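Local coordinates for predicted phosphatase, HAD family (Clostridium acetobutylicum, PDB 3MC1), which probably hydrolyses phosphate esters as a member of the haloacid dehalogenase superfamily, although its natural substrate is not established, at residues A[52-55]-A[56-60]; A[68-71]-A[72-76]. One frame throughout, in Å; residues are numbered along the deposited sequence.

Interaction 1. Residues A[52-55]-A[56-60]; sequences KTSF and MEYYN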
# COMPACT_ATOMS: atom_id res chain seq x y z
N LYS A 52 -12.08 -5.20 2.88
CA LYS A 52 -13.31 -5.87 2.47
C LYS A 52 -13.01 -7.12 1.66
O LYS A 52 -13.50 -8.20 1.96
CB LYS A 52 -14.19 -4.92 1.66
CG LYS A 52 -15.56 -5.47 1.34
CD LYS A 52 -16.42 -4.44 0.64
CE LYS A 52 -16.73 -3.24 1.54
NZ LYS A 52 -17.51 -2.18 0.82
N THR A 53 -12.19 -6.97 0.62
CA THR A 53 -11.84 -8.11 -0.23
C THR A 53 -11.25 -9.24 0.62
O THR A 53 -11.57 -10.42 0.41
CB THR A 53 -10.81 -7.69 -1.32
OG1 THR A 53 -9.50 -7.59 -0.75
CG2 THR A 53 -11.18 -6.34 -1.89
N SER A 54 -10.42 -8.89 1.59
CA SER A 54 -9.78 -9.89 2.45
C SER A 54 -10.73 -10.60 3.42
O SER A 54 -10.68 -11.82 3.56
CB SER A 54 -8.63 -9.25 3.23
OG SER A 54 -7.58 -8.82 2.36
N PHE A 55 -11.59 -9.85 4.11
CA PHE A 55 -12.53 -10.47 5.04
C PHE A 55 -13.49 -11.40 4.29
O PHE A 55 -13.84 -12.47 4.78
CB PHE A 55 -13.32 -9.40 5.81
CG PHE A 55 -12.59 -8.84 7.01
CD1 PHE A 55 -12.16 -9.68 8.03
CD2 PHE A 55 -12.34 -7.47 7.11
CE1 PHE A 55 -11.49 -9.17 9.14
CE2 PHE A 55 -11.68 -6.95 8.22
CZ PHE A 55 -11.25 -7.80 9.24
N MSE A 56 -13.92 -10.97 3.11
CA MSE A 56 -14.82 -11.77 2.30
C MSE A 56 -14.15 -13.03 1.76
O MSE A 56 -14.72 -14.12 1.80
CB MSE A 56 -15.37 -10.94 1.13
CG MSE A 56 -16.29 -9.83 1.56
SE MSE A 56 -16.99 -8.85 0.06
CE MSE A 56 -18.35 -10.11 -0.51
N GLU A 57 -12.92 -12.88 1.28
CA GLU A 57 -12.16 -14.00 0.72
C GLU A 57 -11.67 -15.01 1.75
O GLU A 57 -11.81 -16.21 1.56
CB GLU A 57 -10.96 -13.48 -0.07
CG GLU A 57 -10.26 -14.54 -0.91
CD GLU A 57 -8.93 -14.06 -1.47
OE1 GLU A 57 -8.85 -12.88 -1.89
OE2 GLU A 57 -7.98 -14.87 -1.52
N TYR A 58 -11.08 -14.52 2.84
CA TYR A 58 -10.53 -15.39 3.88
C TYR A 58 -11.51 -15.86 4.95
O TYR A 58 -11.22 -16.81 5.70
CB TYR A 58 -9.34 -14.70 4.55
CG TYR A 58 -8.26 -14.30 3.58
CD1 TYR A 58 -7.54 -15.27 2.88
CD2 TYR A 58 -7.98 -12.96 3.32
CE1 TYR A 58 -6.57 -14.91 1.94
CE2 TYR A 58 -7.01 -12.59 2.39
CZ TYR A 58 -6.31 -13.58 1.70
OH TYR A 58 -5.37 -13.23 0.76
N TYR A 59 -12.67 -15.22 5.03
CA TYR A 59 -13.66 -15.60 6.04
C TYR A 59 -15.06 -15.69 5.48
O TYR A 59 -16.04 -15.76 6.22
CB TYR A 59 -13.59 -14.62 7.22
CG TYR A 59 -12.29 -14.77 7.98
CD1 TYR A 59 -12.14 -15.79 8.91
CD2 TYR A 59 -11.18 -13.98 7.68
CE1 TYR A 59 -10.90 -16.04 9.51
CE2 TYR A 59 -9.94 -14.22 8.28
CZ TYR A 59 -9.81 -15.25 9.19
OH TYR A 59 -8.59 -15.53 9.76
N ASN A 60 -15.15 -15.71 4.16
CA ASN A 60 -16.41 -15.83 3.44
C ASN A 60 -17.52 -14.89 3.90
O ASN A 60 -18.69 -15.21 3.73
CB ASN A 60 -16.92 -17.27 3.49
CG ASN A 60 -15.93 -18.26 2.88
OD1 ASN A 60 -15.46 -18.06 1.76
ND2 ASN A 60 -15.62 -19.32 3.62

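Interaction 2. Residues A[68-71]-A[72-76]; sequences VAID and YYRDY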
# COMPACT_ATOMS: atom_id res chain seq x y z
N VAL A 68 -18.97 -4.74 8.79
CA VAL A 68 -19.03 -4.69 10.24
C VAL A 68 -17.64 -4.99 10.77
O VAL A 68 -17.15 -4.33 11.69
CB VAL A 68 -20.02 -5.74 10.81
CG1 VAL A 68 -19.89 -5.82 12.33
CG2 VAL A 68 -21.44 -5.37 10.42
N ALA A 69 -17.01 -6.00 10.17
CA ALA A 69 -15.67 -6.42 10.53
C ALA A 69 -14.67 -5.28 10.33
O ALA A 69 -13.74 -5.12 11.12
CB ALA A 69 -15.26 -7.63 9.70
N ILE A 70 -14.86 -4.51 9.27
CA ILE A 70 -13.97 -3.39 8.97
C ILE A 70 -14.09 -2.34 10.08
O ILE A 70 -13.10 -1.76 10.50
CB ILE A 70 -14.31 -2.76 7.59
CG1 ILE A 70 -13.86 -3.72 6.48
CG2 ILE A 70 -13.63 -1.40 7.45
CD1 ILE A 70 -14.28 -3.29 5.07
N ASP A 71 -15.31 -2.12 10.56
CA ASP A 71 -15.52 -1.15 11.63
C ASP A 71 -14.84 -1.56 12.93
O ASP A 71 -14.26 -0.71 13.61
CB ASP A 71 -17.01 -0.91 11.86
CG ASP A 71 -17.64 -0.13 10.74
OD1 ASP A 71 -16.97 0.78 10.21
OD2 ASP A 71 -18.81 -0.40 10.39
N TYR A 72 -14.89 -2.85 13.28
CA TYR A 72 -14.23 -3.31 14.50
C TYR A 72 -12.73 -3.09 14.34
O TYR A 72 -12.05 -2.64 15.26
CB TYR A 72 -14.47 -4.80 14.75
CG TYR A 72 -15.89 -5.17 15.12
CD1 TYR A 72 -16.65 -4.36 15.96
CD2 TYR A 72 -16.45 -6.36 14.66
CE1 TYR A 72 -17.95 -4.72 16.32
CE2 TYR A 72 -17.74 -6.73 15.02
CZ TYR A 72 -18.49 -5.90 15.85
OH TYR A 72 -19.77 -6.26 16.19
N TYR A 73 -12.23 -3.45 13.17
CA TYR A 73 -10.82 -3.30 12.84
C TYR A 73 -10.42 -1.85 13.13
O TYR A 73 -9.44 -1.59 13.82
CB TYR A 73 -10.62 -3.62 11.36
CG TYR A 73 -9.26 -3.25 10.79
CD1 TYR A 73 -8.32 -4.24 10.52
CD2 TYR A 73 -8.96 -1.93 10.44
CE1 TYR A 73 -7.10 -3.92 9.92
CE2 TYR A 73 -7.74 -1.60 9.84
CZ TYR A 73 -6.82 -2.60 9.58
OH TYR A 73 -5.64 -2.31 8.95
N ARG A 74 -11.22 -0.91 12.62
CA ARG A 74 -10.92 0.51 12.80
C ARG A 74 -10.99 1.02 14.23
O ARG A 74 -10.26 1.95 14.58
CB ARG A 74 -11.80 1.35 11.88
CG ARG A 74 -11.38 1.19 10.41
CD ARG A 74 -12.36 1.84 9.47
NE ARG A 74 -11.96 1.67 8.08
CZ ARG A 74 -12.72 2.01 7.04
NH1 ARG A 74 -13.91 2.55 7.25
NH2 ARG A 74 -12.28 1.83 5.80
N ASP A 75 -11.86 0.43 15.05
CA ASP A 75 -11.96 0.84 16.45
C ASP A 75 -10.59 0.75 17.08
O ASP A 75 -10.21 1.59 17.90
CB ASP A 75 -12.91 -0.06 17.24
CG ASP A 75 -14.32 -0.07 16.69
OD1 ASP A 75 -14.79 0.99 16.23
OD2 ASP A 75 -14.96 -1.13 16.75
N TYR A 76 -9.85 -0.30 16.72
CA TYR A 76 -8.52 -0.52 17.25
C TYR A 76 -7.42 0.16 16.42
O TYR A 76 -6.46 0.71 16.97
CB TYR A 76 -8.23 -2.02 17.31
CG TYR A 76 -6.85 -2.33 17.85
CD1 TYR A 76 -6.62 -2.44 19.22
CD2 TYR A 76 -5.76 -2.49 16.98
CE1 TYR A 76 -5.33 -2.68 19.72
CE2 TYR A 76 -4.49 -2.73 17.47
CZ TYR A 76 -4.27 -2.82 18.83
OH TYR A 76 -3.00 -3.07 19.30

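Interaction 1. Residues A[52-55]-A[56-60]
Met-56, modelled as selenomethionine, sits one helical turn beyond Lys-52, and the two long side chains run side by side in the same direction. Selenium of Met-56 comes to 3.9 Å from CG of Lys-52, an alignment of apolar segments and not of ends. With CG of Met-56 beside its own backbone N (chi1 -68°), the chain leaves over the preceding turn, and that CG lies 3.3 Å from O of Lys-52. The same carbonyl accepts the amide of Met-56, N to O 3.0 Å, almost straight at 165°. Beyond its methylenes Lys-52 turns off to Glu-63, whose carboxylate takes its ammonium group in a salt bridge. The flexible selenomethionine side chain reaches Ala-66 of helix 63-81.

Phe-55, one of the two buried residues here, looks mostly away from the following turn. Its ring meets Tyr-59 loosely, CD1 to CD2 at 4.4 Å, and beds among Val-26 and Leu-30 of helix 19-31, a place that suits a large apolar group. The backbone bond from Tyr-59 N to Phe-55 O is weak, and at Asn-60 the chain takes a positive phi, which asparagine tolerates well.

Ser-54, also buried, is small enough to admit a ring next to it: its CB lies in the plane of the Tyr-58 ring, at the edge, 3.8 Å from CD2. Its carbonyl receives Tyr-58 N at 2.8 Å, and CD2 of Tyr-58 crowds the same O at 2.9 Å, so packing is tight.

Every hydrogen bond between these turns thus runs from main chain to main chain; the side chains add contacts through carbon and selenium, and Lys-52 and Phe-55 also take their places from partners on the neighbouring cap helices.

Interaction 2. Residues A[68-71]-A[72-76]
Val-68 and Tyr-72, one turn apart, lie alongside each other on the same flank of the helix. Valine's CG1 stands anti to its own backbone N (chi1 171°), which brings this methyl to 3.6 Å from CE2 of Tyr-72. The tyrosine swings its ring back over the preceding turn, so that O of Val-68 lies 3.6 Å above one ring face, offset toward the rim. That oxygen also accepts the amide of Tyr-72, N to O 3.1 Å, in the carbonyl plane. A broad, amphipathic tyrosine fits this partly exposed position, where it also makes a cation-pi contact with Lys-32.

Ile-70 and Arg-74 repeat the side-by-side pattern. The arginine is extended from CG to NE, and CG2 of Ile-70 rests 3.5 Å above the centre of the guanidinium, an apolar methyl against a flat face. Such a contact leaves the N-H groups at the rim to bond in the plane, and NH1 gives one to O of Leu-137.

These turns belong to helix 63-81 of the alpha-helical cap, inserted between the first two strands of the Rossmann-like core in HAD enzymes of this type. Tyr-73 differs from its neighbours: CG stands anti to N (chi1 169°), carrying the ring toward Ile-22, Ser-25 and Leu-51 on two other cap helices, close to a bound glycerol, probably from the crystallisation liquor.

Asp-75 folds back along the helix. O of Asp-71 lies over the face of its carboxylate, 3.1 Å from CG of Asp-75 and about as far from both oxygens; acceptor against acceptor is probably unfavourable, though the approach is to the carbon, and the backbone N of Asp-75 bonds to that same oxygen. OD2 of Asp-75 also approaches the Tyr-72 ring edge in its plane, 3.7 Å from CD1, where ring C-H groups carry slight positive charge.

How the interactions relate
From the N terminus, strand 6-9 leads to the sodium-binding Asp-10 and Asp-12, and helix 19-31 follows. Interaction 1 comes next, closing single turns of helix 51-59. After a short link through Phe-61, interaction 2 does the same in helix 63-81. The two stand in series; neither encloses nor crosses the other, and neither closes a long loop. The helices carrying them meet where Ile-70 CD1 lies 3.7 Å from Lys-52 N and Ala-69 CB lies 3.9 Å from Phe-55 CD2. Both also pack on helix 19-31, joining three cap helices before the chain goes on through helix 91-101 to the next core strand, 104-109.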